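Local coordinates for transcriptional regulator ComR (Streptococcus vestibularis F0396, PDB 6HU8), which regulates competence for DNA uptake as a peptide-pheromone sensor of the RNPP family, probably binding DNA through its helix-turn-helix domain, at residues R186-D189 and R190-Q194; I204-F207 and N208-A212; Q18-S21 and R22-C26; D5-G8 and L9-T13. All coordinates share one frame; numbering follows the deposited sequence.

Interaction 1: R186-D189 and R190-Q194; sequences RIVD and RVLKQ
With chi1 of Asp189 at 172°, its carboxylate swings away from its own backbone N and leans over the carbonyl side, while Lys193, its CG beside the backbone N (chi1 -67°) and its chain stretched out beyond, runs back to meet it one turn later. The two side chains cross at a slant. Both carboxylate oxygens lie against the CE methylene, OD1 of Asp189 3.5 Å from CE of Lys193, and the charged ends form a long salt bridge, OD2 of Asp189 to NZ of Lys193 at 3.7 Å. The backbone fades at the same place: Val191 N bonds to Ile187 O, and Leu192 N to Val188 O at 2.9 Å, but Lys193 N to Asp189 O is weak at 3.4 Å. On an adjoining flank of the helix, CG1 of Val188 packs beside CD1 of Leu192 at 3.8 Å, the two side chains pointing the same way. CG2 of Ile187 meets CG2 of Val191 at 4.1 Å.

Past the last turn, the doubly bent Gln194 side chain folds back, and its NE2 donates to Arg190 O at 2.8 Å with an N-H...O angle of 172°. That carbonyl also accepts from Lys193 N, which arrives from the opposite face of its plane. Outside this stretch, Gln194 is held by Phe158 N and Lys156 O, and Lys232 NZ bonds to the Leu192 and Gln194 carbonyls. Ile187 faces helix 160-173 and Val188 faces helix 200-219, so this is the C-terminal end of a helix packed between neighbours in the all-helical, TPR-type domain of ComR.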
ATOM      1  N   ARG A 186       1.363 -11.987 -10.704  1.00 48.93           N
ATOM      2  CA  ARG A 186       2.174 -10.900 -11.238  1.00 49.83           C
ATOM      3  C   ARG A 186       2.551  -9.925 -10.131  1.00 47.08           C
ATOM      4  O   ARG A 186       3.699  -9.492 -10.035  1.00 47.13           O
ATOM      5  CB  ARG A 186       1.443 -10.151 -12.351  1.00 53.89           C
ATOM      6  CG  ARG A 186       2.277  -9.032 -12.979  1.00 56.24           C
ATOM      7  CD  ARG A 186       1.469  -7.745 -13.188  1.00 63.84           C
ATOM      8  NE  ARG A 186       0.080  -8.015 -13.567  1.00 67.30           N
ATOM      9  CZ  ARG A 186      -0.361  -8.112 -14.823  1.00 70.12           C
ATOM     10  NH1 ARG A 186      -1.647  -8.353 -15.061  1.00 61.92           N
ATOM     11  NH2 ARG A 186       0.481  -7.965 -15.842  1.00 71.68           N
ATOM     12  N   ILE A 187       1.578  -9.577  -9.297  1.00 44.99           N
ATOM     13  CA  ILE A 187       1.842  -8.627  -8.218  1.00 43.99           C
ATOM     14  C   ILE A 187       2.826  -9.217  -7.203  1.00 43.65           C
ATOM     15  O   ILE A 187       3.835  -8.584  -6.862  1.00 43.67           O
ATOM     16  CB  ILE A 187       0.531  -8.206  -7.515  1.00 44.10           C
ATOM     17  CG1 ILE A 187      -0.298  -7.293  -8.429  1.00 46.17           C
ATOM     18  CG2 ILE A 187       0.818  -7.490  -6.221  1.00 40.05           C
ATOM     19  CD1 ILE A 187       0.426  -6.026  -8.822  1.00 48.65           C
ATOM     20  N   VAL A 188       2.548 -10.442  -6.745  1.00 45.13           N
ATOM     21  CA  VAL A 188       3.421 -11.117  -5.785  1.00 43.53           C
ATOM     22  C   VAL A 188       4.842 -11.169  -6.315  1.00 43.87           C
ATOM     23  O   VAL A 188       5.785 -10.830  -5.605  1.00 43.76           O
ATOM     24  CB  VAL A 188       2.947 -12.563  -5.467  1.00 40.84           C
ATOM     25  CG1 VAL A 188       3.967 -13.279  -4.591  1.00 36.15           C
ATOM     26  CG2 VAL A 188       1.590 -12.539  -4.789  1.00 38.16           C
ATOM     27  N   ASP A 189       4.986 -11.568  -7.578  1.00 44.64           N
ATOM     28  CA  ASP A 189       6.309 -11.726  -8.164  1.00 45.33           C
ATOM     29  C   ASP A 189       7.078 -10.404  -8.188  1.00 48.20           C
ATOM     30  O   ASP A 189       8.288 -10.368  -7.949  1.00 48.30           O
ATOM     31  CB  ASP A 189       6.202 -12.308  -9.578  1.00 47.92           C
ATOM     32  CG  ASP A 189       7.534 -12.301 -10.310  1.00 58.07           C
ATOM     33  OD1 ASP A 189       8.407 -13.122  -9.960  1.00 59.15           O
ATOM     34  OD2 ASP A 189       7.718 -11.458 -11.223  1.00 64.81           O
ATOM     35  N   ARG A 190       6.372  -9.315  -8.461  1.00 44.58           N
ATOM     36  CA  ARG A 190       7.028  -8.018  -8.542  1.00 48.28           C
ATOM     37  C   ARG A 190       7.321  -7.482  -7.143  1.00 44.60           C
ATOM     38  O   ARG A 190       8.345  -6.835  -6.921  1.00 45.69           O
ATOM     39  CB  ARG A 190       6.174  -7.030  -9.343  1.00 49.96           C
ATOM     40  CG  ARG A 190       6.946  -5.810  -9.788  1.00 54.54           C
ATOM     41  CD  ARG A 190       8.185  -6.224 -10.577  1.00 59.34           C
ATOM     42  NE  ARG A 190       7.847  -6.680 -11.926  1.00 64.43           N
ATOM     43  CZ  ARG A 190       8.710  -7.256 -12.761  1.00 68.82           C
ATOM     44  NH1 ARG A 190       9.972  -7.453 -12.386  1.00 59.73           N
ATOM     45  NH2 ARG A 190       8.310  -7.635 -13.975  1.00 70.09           N
ATOM     46  N   VAL A 191       6.434  -7.764  -6.194  1.00 42.91           N
ATOM     47  CA  VAL A 191       6.686  -7.390  -4.803  1.00 45.15           C
ATOM     48  C   VAL A 191       7.954  -8.064  -4.292  1.00 43.96           C
ATOM     49  O   VAL A 191       8.795  -7.426  -3.657  1.00 45.15           O
ATOM     50  CB  VAL A 191       5.510  -7.758  -3.881  1.00 45.33           C
ATOM     51  CG1 VAL A 191       5.938  -7.692  -2.409  1.00 42.14           C
ATOM     52  CG2 VAL A 191       4.333  -6.832  -4.144  1.00 38.73           C
ATOM     53  N   LEU A 192       8.089  -9.352  -4.607  1.00 48.07           N
ATOM     54  CA  LEU A 192       9.237 -10.148  -4.191  1.00 45.98           C
ATOM     55  C   LEU A 192      10.573  -9.666  -4.768  1.00 47.09           C
ATOM     56  O   LEU A 192      11.630  -9.959  -4.204  1.00 46.25           O
ATOM     57  CB  LEU A 192       9.013 -11.616  -4.563  1.00 42.98           C
ATOM     58  CG  LEU A 192       8.008 -12.344  -3.675  1.00 44.06           C
ATOM     59  CD1 LEU A 192       7.759 -13.770  -4.172  1.00 38.80           C
ATOM     60  CD2 LEU A 192       8.501 -12.331  -2.228  1.00 37.03           C
ATOM     61  N   LYS A 193      10.535  -8.916  -5.865  1.00 46.34           N
ATOM     62  CA  LYS A 193      11.770  -8.445  -6.499  1.00 47.05           C
ATOM     63  C   LYS A 193      12.162  -7.022  -6.117  1.00 51.06           C
ATOM     64  O   LYS A 193      13.168  -6.503  -6.606  1.00 50.87           O
ATOM     65  CB  LYS A 193      11.655  -8.522  -8.019  1.00 50.21           C
ATOM     66  CG  LYS A 193      11.565  -9.925  -8.599  1.00 53.94           C
ATOM     67  CD  LYS A 193      11.369  -9.839 -10.114  1.00 60.58           C
ATOM     68  CE  LYS A 193      11.207 -11.206 -10.761  1.00 64.99           C
ATOM     69  NZ  LYS A 193      11.266 -11.061 -12.245  1.00 66.23           N
ATOM     70  N   GLN A 194      11.381  -6.379  -5.254  1.00 52.09           N
ATOM     71  CA  GLN A 194      11.685  -5.000  -4.875  1.00 47.60           C
ATOM     72  C   GLN A 194      12.980  -4.932  -4.087  1.00 53.21           C
ATOM     73  O   GLN A 194      13.235  -5.759  -3.197  1.00 47.60           O
ATOM     74  CB  GLN A 194      10.536  -4.386  -4.062  1.00 43.31           C
ATOM     75  CG  GLN A 194       9.234  -4.246  -4.849  1.00 44.90           C
ATOM     76  CD  GLN A 194       9.420  -3.483  -6.149  1.00 47.16           C
ATOM     77  OE1 GLN A 194       9.778  -2.308  -6.140  1.00 44.84           O
ATOM     78  NE2 GLN A 194       9.189  -4.154  -7.273  1.00 45.38           N
TER

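Interaction 2: I204-F207 and N208-A212; sequences IALF and NDLMA
Phe207 and Met211 lie side by side on one flank of helix 200-219, pointing the same way, one turn apart. The thioether chain, bent at chi2 (-69°) and chi3, runs along the far end of the ring: CG of Met211 is 3.4 Å from CE2 of Phe207, and SD stands 4.6 Å from the ring centroid, 43° off the ring normal. The approach is oblique, a Met-aromatic contact. Around the helix, Leu206 and Leu210 meet through their branches, CG of Leu206 to CD1 of Leu210 at 4.1 Å. Asn208 runs alongside Ile204, its ND2 3.7 Å from CG2 of Ile204.

Backbone bonds join each pair one turn apart; Met211 N to Phe207 O, at 2.8 Å, ties together the two residues of the sulfur-aromatic pair. Phe207 also meets the Tyr245 ring and touches Leu233 and Ile237 of helix 226-240, while Leu206 and Leu210 face Val191 of helix 181-192. Asp209 OD1 comes close to Asp167 OD1 of helix 160-173, a pairing of like charges that may raise the proton affinity of one carboxylate. Between the side chains of the two segments, with polarisable sulfur against an aromatic ring and aliphatic branches against one another, cohesion is mainly dispersive.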
ATOM      1  N   ILE A 204       8.222  -0.738   6.038  1.00 38.55           N
ATOM      2  CA  ILE A 204       7.023  -1.136   6.771  1.00 41.66           C
ATOM      3  C   ILE A 204       5.869  -1.429   5.797  1.00 42.40           C
ATOM      4  O   ILE A 204       5.147  -2.409   5.970  1.00 39.50           O
ATOM      5  CB  ILE A 204       6.610  -0.075   7.790  1.00 43.21           C
ATOM      6  CG1 ILE A 204       7.623  -0.079   8.939  1.00 49.80           C
ATOM      7  CG2 ILE A 204       5.253  -0.381   8.353  1.00 42.71           C
ATOM      8  CD1 ILE A 204       7.223   0.744  10.147  1.00 52.42           C
ATOM      9  N   ALA A 205       5.704  -0.592   4.773  1.00 37.93           N
ATOM     10  CA  ALA A 205       4.669  -0.836   3.776  1.00 38.91           C
ATOM     11  C   ALA A 205       4.979  -2.120   3.036  1.00 38.08           C
ATOM     12  O   ALA A 205       4.089  -2.927   2.779  1.00 36.78           O
ATOM     13  CB  ALA A 205       4.546   0.347   2.795  1.00 31.52           C
ATOM     14  N   LEU A 206       6.242  -2.318   2.691  1.00 36.47           N
ATOM     15  CA  LEU A 206       6.632  -3.538   1.985  1.00 38.46           C
ATOM     16  C   LEU A 206       6.449  -4.772   2.877  1.00 42.71           C
ATOM     17  O   LEU A 206       5.972  -5.836   2.427  1.00 36.38           O
ATOM     18  CB  LEU A 206       8.082  -3.426   1.504  1.00 38.40           C
ATOM     19  CG  LEU A 206       8.695  -4.662   0.845  1.00 43.68           C
ATOM     20  CD1 LEU A 206       8.026  -4.960  -0.490  1.00 44.53           C
ATOM     21  CD2 LEU A 206      10.213  -4.522   0.693  1.00 44.46           C
ATOM     22  N   PHE A 207       6.816  -4.629   4.148  1.00 39.12           N
ATOM     23  CA  PHE A 207       6.661  -5.728   5.084  1.00 38.81           C
ATOM     24  C   PHE A 207       5.185  -6.127   5.200  1.00 38.89           C
ATOM     25  O   PHE A 207       4.848  -7.311   5.181  1.00 41.96           O
ATOM     26  CB  PHE A 207       7.221  -5.357   6.459  1.00 41.37           C
ATOM     27  CG  PHE A 207       7.123  -6.467   7.459  1.00 36.61           C
ATOM     28  CD1 PHE A 207       8.105  -7.436   7.522  1.00 39.50           C
ATOM     29  CD2 PHE A 207       6.038  -6.555   8.317  1.00 37.53           C
ATOM     30  CE1 PHE A 207       8.016  -8.485   8.438  1.00 42.44           C
ATOM     31  CE2 PHE A 207       5.932  -7.593   9.225  1.00 38.55           C
ATOM     32  CZ  PHE A 207       6.918  -8.565   9.284  1.00 43.18           C
ATOM     33  N   ASN A 208       4.306  -5.137   5.311  1.00 38.13           N
ATOM     34  CA  ASN A 208       2.882  -5.413   5.470  1.00 39.84           C
ATOM     35  C   ASN A 208       2.263  -6.038   4.212  1.00 40.49           C
ATOM     36  O   ASN A 208       1.350  -6.860   4.299  1.00 38.27           O
ATOM     37  CB  ASN A 208       2.149  -4.123   5.849  1.00 39.49           C
ATOM     38  CG  ASN A 208       2.368  -3.746   7.298  1.00 44.49           C
ATOM     39  OD1 ASN A 208       2.571  -4.619   8.143  1.00 45.54           O
ATOM     40  ND2 ASN A 208       2.332  -2.449   7.598  1.00 42.42           N
ATOM     41  N   ASP A 209       2.758  -5.647   3.041  1.00 37.28           N
ATOM     42  CA  ASP A 209       2.337  -6.311   1.811  1.00 37.06           C
ATOM     43  C   ASP A 209       2.812  -7.757   1.773  1.00 37.75           C
ATOM     44  O   ASP A 209       2.093  -8.640   1.338  1.00 37.86           O
ATOM     45  CB  ASP A 209       2.871  -5.580   0.592  1.00 34.24           C
ATOM     46  CG  ASP A 209       2.056  -4.359   0.254  1.00 39.00           C
ATOM     47  OD1 ASP A 209       1.102  -4.055   1.000  1.00 38.57           O
ATOM     48  OD2 ASP A 209       2.377  -3.714  -0.754  1.00 38.31           O
ATOM     49  N   LEU A 210       4.044  -7.984   2.193  1.00 35.91           N
ATOM     50  CA  LEU A 210       4.561  -9.350   2.254  1.00 35.00           C
ATOM     51  C   LEU A 210       3.756 -10.191   3.250  1.00 36.27           C
ATOM     52  O   LEU A 210       3.454 -11.363   2.987  1.00 36.02           O
ATOM     53  CB  LEU A 210       6.041  -9.321   2.618  1.00 38.65           C
ATOM     54  CG  LEU A 210       6.958  -8.854   1.488  1.00 36.60           C
ATOM     55  CD1 LEU A 210       8.329  -8.528   2.019  1.00 41.42           C
ATOM     56  CD2 LEU A 210       7.041  -9.926   0.429  1.00 41.29           C
ATOM     57  N   MET A 211       3.398  -9.604   4.394  1.00 36.76           N
ATOM     58  CA  MET A 211       2.576 -10.341   5.351  1.00 34.19           C
ATOM     59  C   MET A 211       1.252 -10.737   4.719  1.00 35.47           C
ATOM     60  O   MET A 211       0.784 -11.864   4.930  1.00 36.14           O
ATOM     61  CB  MET A 211       2.332  -9.535   6.633  1.00 34.49           C
ATOM     62  CG  MET A 211       3.559  -9.472   7.586  1.00 36.89           C
ATOM     63  SD  MET A 211       4.022 -11.021   8.396  1.00 39.14           S
ATOM     64  CE  MET A 211       2.798 -11.088   9.708  1.00 30.98           C
ATOM     65  N   ALA A 212       0.657  -9.815   3.958  1.00 34.35           N
ATOM     66  CA  ALA A 212      -0.626 -10.051   3.280  1.00 36.10           C
ATOM     67  C   ALA A 212      -0.541 -11.200   2.277  1.00 36.51           C
ATOM     68  O   ALA A 212      -1.446 -12.024   2.190  1.00 36.13           O
ATOM     69  CB  ALA A 212      -1.115  -8.761   2.560  1.00 39.45           C
TER

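Interaction 3: Q18-S21 and R22-C26; sequences QQMS and REVLC
A serine N-cap starts helix 22-26, the short second helix of the Cro/C1-type helix-turn-helix region, straight after a Schellman motif has ended helix 3-17 with Gln19, at positive phi, as its C-prime residue. Ser21 OG accepts from Val24 N at 3.1 Å with an N-H...O angle of 160°, so the hydroxyl caps an amide of the first turn. Its chi1 of 78° sets OG between the backbone N and the carbonyl carbon, turned toward the oncoming turn, where CG2 of Val24 also presses on it at 3.2 Å. The carbonyl of the same residue begins the regular helical bonding, Leu25 N to Ser21 O at 3.1 Å.

Beside the cap, Met20 lies across the first turn. Other parts of the domain hold both ends of this joint: Arg22 NH2 makes a salt bridge to Glu41 of helix 34-41, Met20 O accepts from Arg15, and the carbonyl of Leu25 is bonded by Tyr54 and Arg58. The Met20 and Leu25 side chains both also touch Leu59 of helix 49-59. The methionine chain runs straight to SD and then bends, crossing Leu25 at about a right angle: its CG rests on CG1 of Val24 at 3.6 Å, and its SD sits 3.6 Å from CB of Leu25.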
ATOM      1  N   GLN A  18      -5.417  22.264 -28.944  1.00 40.10           N
ATOM      2  CA  GLN A  18      -4.670  21.384 -29.850  1.00 42.58           C
ATOM      3  C   GLN A  18      -5.570  20.325 -30.501  1.00 42.13           C
ATOM      4  O   GLN A  18      -5.071  19.401 -31.151  1.00 41.42           O
ATOM      5  CB  GLN A  18      -3.510  20.689 -29.111  1.00 38.82           C
ATOM      6  CG  GLN A  18      -2.505  21.659 -28.430  1.00 37.25           C
ATOM      7  CD  GLN A  18      -1.292  20.950 -27.860  1.00 39.74           C
ATOM      8  OE1 GLN A  18      -0.953  19.837 -28.275  1.00 43.46           O
ATOM      9  NE2 GLN A  18      -0.622  21.590 -26.901  1.00 36.51           N
ATOM     10  N   GLN A  19      -6.881  20.458 -30.298  1.00 43.87           N
ATOM     11  CA  GLN A  19      -7.875  19.525 -30.847  1.00 46.25           C
ATOM     12  C   GLN A  19      -7.512  18.088 -30.503  1.00 46.26           C
ATOM     13  O   GLN A  19      -7.574  17.174 -31.333  1.00 43.39           O
ATOM     14  CB  GLN A  19      -8.013  19.734 -32.358  1.00 46.64           C
ATOM     15  CG  GLN A  19      -8.445  21.160 -32.695  1.00 51.59           C
ATOM     16  CD  GLN A  19      -8.653  21.407 -34.187  1.00 61.10           C
ATOM     17  OE1 GLN A  19      -8.057  20.740 -35.033  1.00 58.26           O
ATOM     18  NE2 GLN A  19      -9.506  22.379 -34.509  1.00 64.90           N
ATOM     19  N   MET A  20      -7.137  17.903 -29.240  1.00 43.38           N
ATOM     20  CA  MET A  20      -6.670  16.621 -28.743  1.00 40.89           C
ATOM     21  C   MET A  20      -7.734  16.006 -27.837  1.00 43.03           C
ATOM     22  O   MET A  20      -8.168  16.627 -26.863  1.00 39.51           O
ATOM     23  CB  MET A  20      -5.347  16.792 -27.985  1.00 40.80           C
ATOM     24  CG  MET A  20      -4.665  15.474 -27.632  1.00 40.39           C
ATOM     25  SD  MET A  20      -3.183  15.597 -26.575  1.00 44.35           S
ATOM     26  CE  MET A  20      -1.954  16.202 -27.746  1.00 40.82           C
ATOM     27  N   SER A  21      -8.178  14.795 -28.163  1.00 42.81           N
ATOM     28  CA  SER A  21      -9.161  14.117 -27.327  1.00 40.50           C
ATOM     29  C   SER A  21      -8.486  13.632 -26.053  1.00 35.68           C
ATOM     30  O   SER A  21      -7.262  13.554 -25.993  1.00 35.16           O
ATOM     31  CB  SER A  21      -9.786  12.950 -28.065  1.00 38.48           C
ATOM     32  OG  SER A  21      -8.886  11.866 -28.061  1.00 35.17           O
ATOM     33  N   ARG A  22      -9.275  13.328 -25.027  1.00 38.37           N
ATOM     34  CA  ARG A  22      -8.720  12.790 -23.784  1.00 36.56           C
ATOM     35  C   ARG A  22      -8.016  11.474 -24.015  1.00 34.43           C
ATOM     36  O   ARG A  22      -6.939  11.241 -23.453  1.00 33.19           O
ATOM     37  CB  ARG A  22      -9.808  12.612 -22.727  1.00 36.14           C
ATOM     38  CG  ARG A  22     -10.426  13.935 -22.323  1.00 38.97           C
ATOM     39  CD  ARG A  22     -11.187  13.778 -21.046  1.00 42.47           C
ATOM     40  NE  ARG A  22     -11.616  15.064 -20.508  1.00 45.54           N
ATOM     41  CZ  ARG A  22     -12.812  15.603 -20.707  1.00 44.92           C
ATOM     42  NH1 ARG A  22     -13.719  14.967 -21.444  1.00 42.23           N
ATOM     43  NH2 ARG A  22     -13.098  16.780 -20.160  1.00 39.39           N
ATOM     44  N   GLU A  23      -8.613  10.594 -24.829  1.00 31.22           N
ATOM     45  CA  GLU A  23      -7.996   9.288 -25.069  1.00 33.74           C
ATOM     46  C   GLU A  23      -6.633   9.465 -25.745  1.00 32.72           C
ATOM     47  O   GLU A  23      -5.692   8.730 -25.439  1.00 33.63           O
ATOM     48  CB  GLU A  23      -8.902   8.372 -25.925  1.00 30.85           C
ATOM     49  CG  GLU A  23     -10.039   7.706 -25.147  1.00 30.63           C
ATOM     50  CD  GLU A  23     -11.162   8.666 -24.781  1.00 33.52           C
ATOM     51  OE1 GLU A  23     -11.251   9.737 -25.419  1.00 35.65           O
ATOM     52  OE2 GLU A  23     -11.961   8.350 -23.855  1.00 34.08           O
ATOM     53  N   VAL A  24      -6.531  10.425 -26.664  1.00 34.46           N
ATOM     54  CA  VAL A  24      -5.248  10.689 -27.335  1.00 33.36           C
ATOM     55  C   VAL A  24      -4.205  11.174 -26.322  1.00 34.64           C
ATOM     56  O   VAL A  24      -3.075  10.679 -26.286  1.00 33.62           O
ATOM     57  CB  VAL A  24      -5.392  11.718 -28.464  1.00 37.85           C
ATOM     58  CG1 VAL A  24      -4.015  12.225 -28.933  1.00 37.73           C
ATOM     59  CG2 VAL A  24      -6.172  11.109 -29.648  1.00 39.57           C
ATOM     60  N   LEU A  25      -4.585  12.127 -25.483  1.00 35.10           N
ATOM     61  CA  LEU A  25      -3.636  12.628 -24.478  1.00 31.51           C
ATOM     62  C   LEU A  25      -3.164  11.469 -23.583  1.00 35.25           C
ATOM     63  O   LEU A  25      -1.959  11.309 -23.324  1.00 31.77           O
ATOM     64  CB  LEU A  25      -4.267  13.757 -23.652  1.00 32.21           C
ATOM     65  CG  LEU A  25      -3.256  14.602 -22.842  1.00 35.05           C
ATOM     66  CD1 LEU A  25      -3.749  16.040 -22.682  1.00 36.80           C
ATOM     67  CD2 LEU A  25      -2.978  13.991 -21.489  1.00 36.55           C
ATOM     68  N   CYS A  26      -4.097  10.620 -23.146  1.00 30.80           N
ATOM     69  CA  CYS A  26      -3.758   9.616 -22.147  1.00 30.60           C
ATOM     70  C   CYS A  26      -3.029   8.388 -22.698  1.00 33.56           C
ATOM     71  O   CYS A  26      -2.508   7.577 -21.917  1.00 31.08           O
ATOM     72  CB  CYS A  26      -5.015   9.170 -21.401  1.00 31.38           C
ATOM     73  SG  CYS A  26      -5.712  10.484 -20.353  1.00 36.46           S
TER

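Interaction 4: D5-G8 and L9-T13; sequences DSIG and LRIKT
Two turns of helix 3-17, the opening helix of the N-terminal helix-turn-helix region, bring Ser6 and Ile7 against Arg10 and Ile11. The backbone supplies the regular part: Arg10 N bonds to Ser6 O at 3.0 Å, Ile11 N to Ile7 O with an N-H...O angle of 168°, and Lys12 N to Gly8 O at 2.9 Å.

Contacts of the Arg10 guanidinium gather on one flank. The arginine chain, bent at chi3 (-139°), folds back along the helix and lays its guanidinium over the preceding turn. One face of the group covers Ser6 O, which stands 3.5 Å from its plane and is offset toward the rim, while CG1 of Ile7 lies at the edge, in plane, 3.8 Å from NH2 of Arg10. The charge is answered from outside the helix: Arg10 NH2 forms a salt bridge to Asp70 OD2, the same carboxylate oxygen that bonds to Ser6 OG. Serine and arginine thus share one acidic partner, which is consistent with the folded-back course of the arginine. On another flank, Lys12 NZ pairs with Glu16 further along the helix.

Apolar packing occupies the inner side. CG2 of Ile7 meets CD1 of Ile11 at 3.9 Å. Ile11 continues onto Leu37 and Ile40 of helix 34-41 and Leu52 and Ile55 of helix 49-59, whereas Ile7 touches Pro47 and Ile72.

Within 9-13, Leu9 O receives two bonds from opposite faces of its plane, from Thr13 N at 2.8 Å and from Thr13 OG1 at 2.9 Å.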
ATOM      1  N   ASP A   5      -9.589  24.181  -9.812  1.00 38.58           N
ATOM      2  CA  ASP A   5     -10.396  24.701 -10.923  1.00 37.06           C
ATOM      3  C   ASP A   5      -9.525  25.375 -11.972  1.00 38.87           C
ATOM      4  O   ASP A   5      -9.691  25.134 -13.163  1.00 34.84           O
ATOM      5  CB  ASP A   5     -11.440  25.712 -10.441  1.00 37.15           C
ATOM      6  CG  ASP A   5     -12.531  25.087  -9.586  1.00 47.96           C
ATOM      7  OD1 ASP A   5     -12.799  23.871  -9.718  1.00 46.05           O
ATOM      8  OD2 ASP A   5     -13.129  25.834  -8.780  1.00 48.58           O
ATOM      9  N   SER A   6      -8.599  26.232 -11.532  1.00 36.43           N
ATOM     10  CA  SER A   6      -7.839  27.040 -12.487  1.00 39.99           C
ATOM     11  C   SER A   6      -6.848  26.180 -13.258  1.00 38.58           C
ATOM     12  O   SER A   6      -6.738  26.287 -14.484  1.00 37.15           O
ATOM     13  CB  SER A   6      -7.116  28.199 -11.784  1.00 39.68           C
ATOM     14  OG  SER A   6      -6.252  27.698 -10.777  1.00 48.23           O
ATOM     15  N   ILE A   7      -6.130  25.322 -12.544  1.00 40.01           N
ATOM     16  CA  ILE A   7      -5.215  24.387 -13.192  1.00 38.62           C
ATOM     17  C   ILE A   7      -5.971  23.442 -14.147  1.00 36.91           C
ATOM     18  O   ILE A   7      -5.587  23.305 -15.305  1.00 34.20           O
ATOM     19  CB  ILE A   7      -4.416  23.570 -12.143  1.00 39.52           C
ATOM     20  CG1 ILE A   7      -3.439  24.496 -11.409  1.00 35.35           C
ATOM     21  CG2 ILE A   7      -3.654  22.435 -12.806  1.00 37.57           C
ATOM     22  CD1 ILE A   7      -2.710  23.833 -10.265  1.00 40.39           C
ATOM     23  N   GLY A   8      -7.035  22.803 -13.671  1.00 36.25           N
ATOM     24  CA  GLY A   8      -7.865  21.976 -14.544  1.00 36.70           C
ATOM     25  C   GLY A   8      -8.304  22.684 -15.832  1.00 37.49           C
ATOM     26  O   GLY A   8      -8.228  22.130 -16.933  1.00 40.40           O
ATOM     27  N   LEU A   9      -8.758  23.925 -15.719  1.00 41.53           N
ATOM     28  CA  LEU A   9      -9.220  24.648 -16.904  1.00 38.41           C
ATOM     29  C   LEU A   9      -8.065  25.011 -17.843  1.00 38.68           C
ATOM     30  O   LEU A   9      -8.234  25.017 -19.053  1.00 41.81           O
ATOM     31  CB  LEU A   9      -9.984  25.906 -16.496  1.00 38.59           C
ATOM     32  CG  LEU A   9     -10.488  26.805 -17.620  1.00 46.32           C
ATOM     33  CD1 LEU A   9     -11.606  26.123 -18.445  1.00 45.22           C
ATOM     34  CD2 LEU A   9     -10.941  28.137 -17.033  1.00 45.54           C
ATOM     35  N   ARG A  10      -6.884  25.289 -17.301  1.00 39.91           N
ATOM     36  CA  ARG A  10      -5.731  25.567 -18.164  1.00 40.83           C
ATOM     37  C   ARG A  10      -5.337  24.344 -18.970  1.00 40.55           C
ATOM     38  O   ARG A  10      -5.027  24.436 -20.155  1.00 38.10           O
ATOM     39  CB  ARG A  10      -4.537  26.048 -17.343  1.00 42.57           C
ATOM     40  CG  ARG A  10      -4.531  27.542 -17.139  1.00 48.03           C
ATOM     41  CD  ARG A  10      -3.334  27.981 -16.339  1.00 53.05           C
ATOM     42  NE  ARG A  10      -3.699  29.013 -15.370  1.00 55.96           N
ATOM     43  CZ  ARG A  10      -3.777  28.822 -14.054  1.00 55.80           C
ATOM     44  NH1 ARG A  10      -4.119  29.835 -13.266  1.00 57.46           N
ATOM     45  NH2 ARG A  10      -3.499  27.630 -13.518  1.00 48.26           N
ATOM     46  N   ILE A  11      -5.347  23.194 -18.311  1.00 37.48           N
ATOM     47  CA  ILE A  11      -5.051  21.943 -18.976  1.00 38.52           C
ATOM     48  C   ILE A  11      -6.087  21.658 -20.053  1.00 38.60           C
ATOM     49  O   ILE A  11      -5.746  21.318 -21.195  1.00 36.26           O
ATOM     50  CB  ILE A  11      -5.014  20.782 -17.970  1.00 38.35           C
ATOM     51  CG1 ILE A  11      -3.769  20.895 -17.074  1.00 33.70           C
ATOM     52  CG2 ILE A  11      -5.042  19.457 -18.700  1.00 33.19           C
ATOM     53  CD1 ILE A  11      -3.805  19.964 -15.849  1.00 31.87           C
ATOM     54  N   LYS A  12      -7.353  21.788 -19.674  1.00 37.75           N
ATOM     55  CA  LYS A  12      -8.448  21.517 -20.587  1.00 40.58           C
ATOM     56  C   LYS A  12      -8.435  22.467 -21.783  1.00 40.79           C
ATOM     57  O   LYS A  12      -8.678  22.040 -22.924  1.00 40.32           O
ATOM     58  CB  LYS A  12      -9.791  21.614 -19.856  1.00 39.71           C
ATOM     59  CG  LYS A  12     -11.004  21.295 -20.735  1.00 42.74           C
ATOM     60  CD  LYS A  12     -12.232  21.056 -19.872  1.00 47.37           C
ATOM     61  CE  LYS A  12     -13.336  22.061 -20.151  1.00 57.35           C
ATOM     62  NZ  LYS A  12     -14.167  21.668 -21.326  1.00 55.83           N
ATOM     63  N   THR A  13      -8.164  23.748 -21.531  1.00 40.39           N
ATOM     64  CA  THR A  13      -8.170  24.731 -22.613  1.00 40.53           C
ATOM     65  C   THR A  13      -7.064  24.436 -23.616  1.00 39.97           C
ATOM     66  O   THR A  13      -7.283  24.507 -24.825  1.00 46.72           O
ATOM     67  CB  THR A  13      -8.030  26.170 -22.083  1.00 39.41           C
ATOM     68  OG1 THR A  13      -9.193  26.499 -21.320  1.00 38.44           O
ATOM     69  CG2 THR A  13      -7.918  27.162 -23.229  1.00 39.38           C
TER

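In the fold
From the N terminus, interaction 4 comes first, inside helix 3-17; interaction 3 follows at the turn into helix 22-26, its centre about 14 Å away. Both belong to the N-terminal helix-turn-helix end, and helix 34-41 lies against residues of each. Much further along the chain, interaction 1 ends helix 181-192 and interaction 2 lies within helix 200-219. These two touch directly, with Val191 packed on Leu206 and Leu210, and Leu192 on Leu210, tying successive helices of the TPR-type domain. All four contacts are local and in series; none nests or crosses another. The N-terminal pair stays apart from the later pair, with centres about 33 to 38 Å distant.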